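Local coordinates for SusD superfamily protein (Parabacteroides distasonis, PDB 3OTN), which probably binds nutrients, most likely carbohydrates, at the outer membrane, at residues K12-S15 / K16-A19; P378-Q381 / S382-V386. All blocks are in the same frame, centred on the assembly; numbering follows the deposited sequence.

Interaction 1: K12-S15 / K16-A19; sequences KLTS and KESA
Thr-14 and Glu-17 form a capping box at the start of helix 15-25. Each side chain accepts from the other's backbone N-H. Glu-17 OE1 takes two hydrogen bonds from Thr-14. One comes from the backbone, Thr-14 N to Glu-17 OE1, 2.9 Å long and nearly straight at 166°. It reaches the oxygen from above the carboxylate plane. The other comes from the hydroxyl, with Thr-14 OG1 2.8 Å from Glu-17 OE1. Here Glu-17 OE1 uses its anti lone pair, away from the second carboxylate oxygen. In return Thr-14 OG1 accepts from Glu-17 N, a weak capping bond of 3.4 Å. Thr-14 OG1 can face both partners because it sits between its own backbone N and carbonyl carbon (chi1 62°). Two grips on one oxygen should limit the turning of the carboxylate, and its negative charge near the helix start is probably favoured by the helix dipole.

Backbone bonds begin the helix proper. Ser-18 N donates to Thr-14 O at 3.0 Å. Ala-19 N does the same to Ser-15 O, also at 3.0 Å.

Apolar contact is slight. Leu-13 lies across the Glu-17 side chain, with Leu-13 CD2 4.1 Å from Glu-17 CB.

The contact is at the protein surface, near the first modelled residue. One flank of the new helix turn meets the rest of the fold. In the loop before helix 108-133, Ser-15 touches Leu-106, Ser-18 touches Phe-103, and Ala-19 touches both. On that helix, Lys-16 meets Leu-110 and Tyr-114, and Ala-19 meets Tyr-114.

Interaction 2: P378-Q381 / S382-V386; sequences PNQQ and SIDIV. With EDO (1,2-ethanediol), chain S.
The N-terminal turn of helix 380-392 is capped by Asn-379, whose side chain accepts from Ser-382 N. Asn-379 OD1 lies 3.1 Å from Ser-382 N, with the donor nearly in line with the amide C=O. The carboxamide reaches forward to the first turn because CG stands between the backbone N and the carbonyl carbon (chi1 68°). Its other end is also held, as Asn-379 ND2 bonds to Tyr-367 OH. Gln-371 OE1 bonds to Asn-379 N and Ser-382 OG, so helix 360-375 fixes the cap from outside. Ile-383 N donates to Asn-379 O at 3.1 Å. Beside it, Pro-378 CB packs on Ile-383 CG1 at 4.2 Å.

Gln-380, next to the cap, reaches one turn along to Asp-384. Gln-380 NE2 donates to Asp-384 OD1 at 2.9 Å (157°). The carboxylate oxygen lies close to the Gln-380 amide plane, yet the donor comes from above the carboxylate, and the two flat groups are turned 53° apart. A lysine in place of Asp-384 would probably leave Gln-380 NE2 without this acceptor and its amide freer to turn.

Gln-381 bends at chi2, which brings its amide to a bound 1,2-ethanediol. Gln-381 NE2 donates to O1 of the diol at 2.9 Å. The same NE2 is 3.7 Å from Ile-385 CG1. The diol, probably from the crystallisation liquor, also bonds to Tyr-360 and Gln-388.

The chemistry is that of an amide-rich helix start. Asn-379 meets the first-turn N-H of Ser-382, and the Gln-380 amide N-H probably offsets part of the Asp-384 charge.

How the interactions relate
From the N terminus, interaction 1 comes first, at the start of helix 15-25. Interaction 2 follows far along the chain, at the start of helix 380-392. They run in series and neither nest nor cross. Each is a local turn in one continuous stretch, so neither closes a long loop. Their centres lie 48 Å apart and their nearest atoms about 35 Å, so they do not meet. Residues 12-19 lie against helix 108-133 and the loop before it. Residues 378-386 lie among helices 210-225, 360-375 and 403-418. Both are capped helix starts, one with a threonine and one with an asparagine, in separate parts of the fold.

Interaction 1: K12-S15 / K16-A19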
loop_
_atom_site.group_PDB
_atom_site.type_symbol
_atom_site.label_atom_id
_atom_site.label_comp_id
_atom_site.label_asym_id
_atom_site.label_seq_id
_atom_site.Cartn_x
_atom_site.Cartn_y
_atom_site.Cartn_z
ATOM N N LYS A 12 0.582 38.486 -4.781
ATOM C CA LYS A 12 1.119 38.561 -6.183
ATOM C C LYS A 12 1.689 37.205 -6.710
ATOM O O LYS A 12 2.711 37.149 -7.422
ATOM C CB LYS A 12 2.132 39.707 -6.319
ATOM C CG LYS A 12 1.570 41.089 -5.926
ATOM N N LEU A 13 1.018 36.109 -6.344
ATOM C CA LEU A 13 1.108 34.879 -7.131
ATOM C C LEU A 13 0.224 35.109 -8.366
ATOM O O LEU A 13 -0.828 35.716 -8.270
ATOM C CB LEU A 13 0.608 33.658 -6.354
ATOM C CG LEU A 13 1.464 33.158 -5.186
ATOM C CD1 LEU A 13 0.845 31.912 -4.585
ATOM C CD2 LEU A 13 2.906 32.876 -5.603
ATOM N N THR A 14 0.662 34.633 -9.521
ATOM C CA THR A 14 -0.206 34.596 -10.699
ATOM C C THR A 14 -1.259 33.507 -10.511
ATOM O O THR A 14 -1.155 32.649 -9.626
ATOM C CB THR A 14 0.576 34.257 -11.970
ATOM O OG1 THR A 14 1.168 32.939 -11.832
ATOM C CG2 THR A 14 1.634 35.324 -12.256
ATOM N N SER A 15 -2.291 33.542 -11.329
ATOM C CA SER A 15 -3.366 32.568 -11.213
ATOM C C SER A 15 -2.856 31.122 -11.305
ATOM O O SER A 15 -3.296 30.242 -10.520
ATOM C CB SER A 15 -4.454 32.826 -12.279
ATOM O OG SER A 15 -3.869 32.730 -13.578
ATOM N N LYS A 16 -1.918 30.861 -12.216
ATOM C CA LYS A 16 -1.418 29.495 -12.350
ATOM C C LYS A 16 -0.627 29.077 -11.115
ATOM O O LYS A 16 -0.766 27.960 -10.624
ATOM C CB LYS A 16 -0.629 29.266 -13.627
ATOM C CG LYS A 16 -0.190 27.812 -13.734
ATOM C CD LYS A 16 0.491 27.475 -15.046
ATOM C CE LYS A 16 0.826 25.961 -15.069
ATOM N NZ LYS A 16 1.634 25.611 -16.313
ATOM N N GLU A 17 0.174 29.966 -10.568
ATOM C CA GLU A 17 0.908 29.605 -9.362
ATOM C C GLU A 17 -0.038 29.289 -8.197
ATOM O O GLU A 17 0.203 28.351 -7.456
ATOM C CB GLU A 17 1.903 30.709 -8.960
ATOM C CG GLU A 17 3.053 30.932 -9.921
ATOM C CD GLU A 17 3.768 32.247 -9.631
ATOM O OE1 GLU A 17 3.224 33.310 -10.007
ATOM O OE2 GLU A 17 4.842 32.203 -9.002
ATOM N N SER A 18 -1.093 30.073 -8.060
ATOM C CA SER A 18 -2.057 29.911 -6.954
ATOM C C SER A 18 -2.823 28.581 -7.083
ATOM O O SER A 18 -2.904 27.821 -6.123
ATOM C CB SER A 18 -2.996 31.097 -6.886
ATOM O OG SER A 18 -3.928 30.919 -5.846
ATOM N N ALA A 19 -3.322 28.308 -8.287
ATOM C CA ALA A 19 -3.993 27.041 -8.619
ATOM C C ALA A 19 -3.074 25.832 -8.438
ATOM O O ALA A 19 -3.480 24.828 -7.910
ATOM C CB ALA A 19 -4.530 27.101 -10.097
#

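Interaction 2: P378-Q381 / S382-V386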
loop_
_atom_site.group_PDB
_atom_site.type_symbol
_atom_site.label_atom_id
_atom_site.label_comp_id
_atom_site.label_asym_id
_atom_site.label_seq_id
_atom_site.Cartn_x
_atom_site.Cartn_y
_atom_site.Cartn_z
ATOM N N PRO A 378 -10.524 -18.013 -16.955
ATOM C CA PRO A 378 -9.496 -17.072 -17.356
ATOM C C PRO A 378 -9.433 -16.923 -18.876
ATOM O O PRO A 378 -9.563 -17.911 -19.588
ATOM C CB PRO A 378 -8.212 -17.703 -16.790
ATOM C CG PRO A 378 -8.486 -19.138 -16.817
ATOM C CD PRO A 378 -9.932 -19.275 -16.488
ATOM N N ASN A 379 -9.252 -15.698 -19.357
ATOM C CA ASN A 379 -8.961 -15.454 -20.778
ATOM C C ASN A 379 -7.433 -15.441 -21.005
ATOM O O ASN A 379 -6.632 -15.548 -20.045
ATOM C CB ASN A 379 -9.671 -14.180 -21.279
ATOM C CG ASN A 379 -9.115 -12.866 -20.672
ATOM O OD1 ASN A 379 -8.020 -12.809 -20.110
ATOM N ND2 ASN A 379 -9.882 -11.800 -20.828
ATOM N N GLN A 380 -7.020 -15.298 -22.270
ATOM C CA GLN A 380 -5.599 -15.401 -22.611
ATOM C C GLN A 380 -4.749 -14.323 -21.937
ATOM O O GLN A 380 -3.608 -14.593 -21.577
ATOM C CB GLN A 380 -5.360 -15.390 -24.130
ATOM C CG GLN A 380 -3.925 -15.807 -24.545
ATOM C CD GLN A 380 -3.603 -17.242 -24.126
ATOM O OE1 GLN A 380 -4.404 -18.161 -24.336
ATOM N NE2 GLN A 380 -2.441 -17.435 -23.520
ATOM N N GLN A 381 -5.308 -13.118 -21.776
ATOM C CA GLN A 381 -4.589 -11.998 -21.165
ATOM C C GLN A 381 -4.226 -12.332 -19.712
ATOM O O GLN A 381 -3.105 -12.082 -19.290
ATOM C CB GLN A 381 -5.438 -10.720 -21.231
ATOM C CG GLN A 381 -4.811 -9.476 -20.590
ATOM C CD GLN A 381 -3.501 -9.077 -21.230
ATOM O OE1 GLN A 381 -3.509 -8.243 -22.114
ATOM N NE2 GLN A 381 -2.364 -9.677 -20.795
ATOM N N SER A 382 -5.159 -12.951 -18.989
ATOM C CA SER A 382 -4.950 -13.320 -17.576
ATOM C C SER A 382 -3.962 -14.456 -17.464
ATOM O O SER A 382 -3.097 -14.437 -16.597
ATOM C CB SER A 382 -6.281 -13.693 -16.906
ATOM O OG SER A 382 -7.166 -12.581 -16.863
ATOM N N ILE A 383 -4.086 -15.443 -18.349
ATOM C CA ILE A 383 -3.150 -16.556 -18.413
ATOM C C ILE A 383 -1.740 -16.024 -18.647
ATOM O O ILE A 383 -0.812 -16.411 -17.943
ATOM C CB ILE A 383 -3.540 -17.579 -19.506
ATOM C CG1 ILE A 383 -4.783 -18.370 -19.063
ATOM C CG2 ILE A 383 -2.377 -18.566 -19.833
ATOM C CD1 ILE A 383 -5.398 -19.211 -20.160
ATOM N N ASP A 384 -1.596 -15.122 -19.619
ATOM C CA ASP A 384 -0.287 -14.538 -19.939
ATOM C C ASP A 384 0.283 -13.738 -18.750
ATOM O O ASP A 384 1.468 -13.781 -18.508
ATOM C CB ASP A 384 -0.362 -13.643 -21.202
ATOM C CG ASP A 384 -0.561 -14.425 -22.486
ATOM O OD1 ASP A 384 -0.362 -15.659 -22.509
ATOM O OD2 ASP A 384 -0.927 -13.796 -23.501
ATOM N N ILE A 385 -0.561 -13.018 -18.013
ATOM C CA ILE A 385 -0.128 -12.223 -16.840
ATOM C C ILE A 385 0.487 -13.135 -15.758
ATOM O O ILE A 385 1.613 -12.895 -15.308
ATOM C CB ILE A 385 -1.315 -11.378 -16.281
ATOM C CG1 ILE A 385 -1.556 -10.165 -17.179
ATOM C CG2 ILE A 385 -1.114 -10.961 -14.786
ATOM C CD1 ILE A 385 -2.951 -9.528 -17.012
ATOM N N VAL A 386 -0.221 -14.207 -15.413
ATOM C CA VAL A 386 0.273 -15.177 -14.451
ATOM C C VAL A 386 1.582 -15.818 -14.929
ATOM O O VAL A 386 2.524 -15.950 -14.151
ATOM C CB VAL A 386 -0.799 -16.257 -14.115
ATOM C CG1 VAL A 386 -0.192 -17.402 -13.373
ATOM C CG2 VAL A 386 -1.906 -15.624 -13.260
HETATM C C1 EDO S . 0.379 -7.841 -20.834
HETATM O O1 EDO S . 0.391 -9.178 -21.349
HETATM C C2 EDO S . 1.599 -7.622 -19.948
HETATM O O2 EDO S . 2.011 -6.252 -20.040
#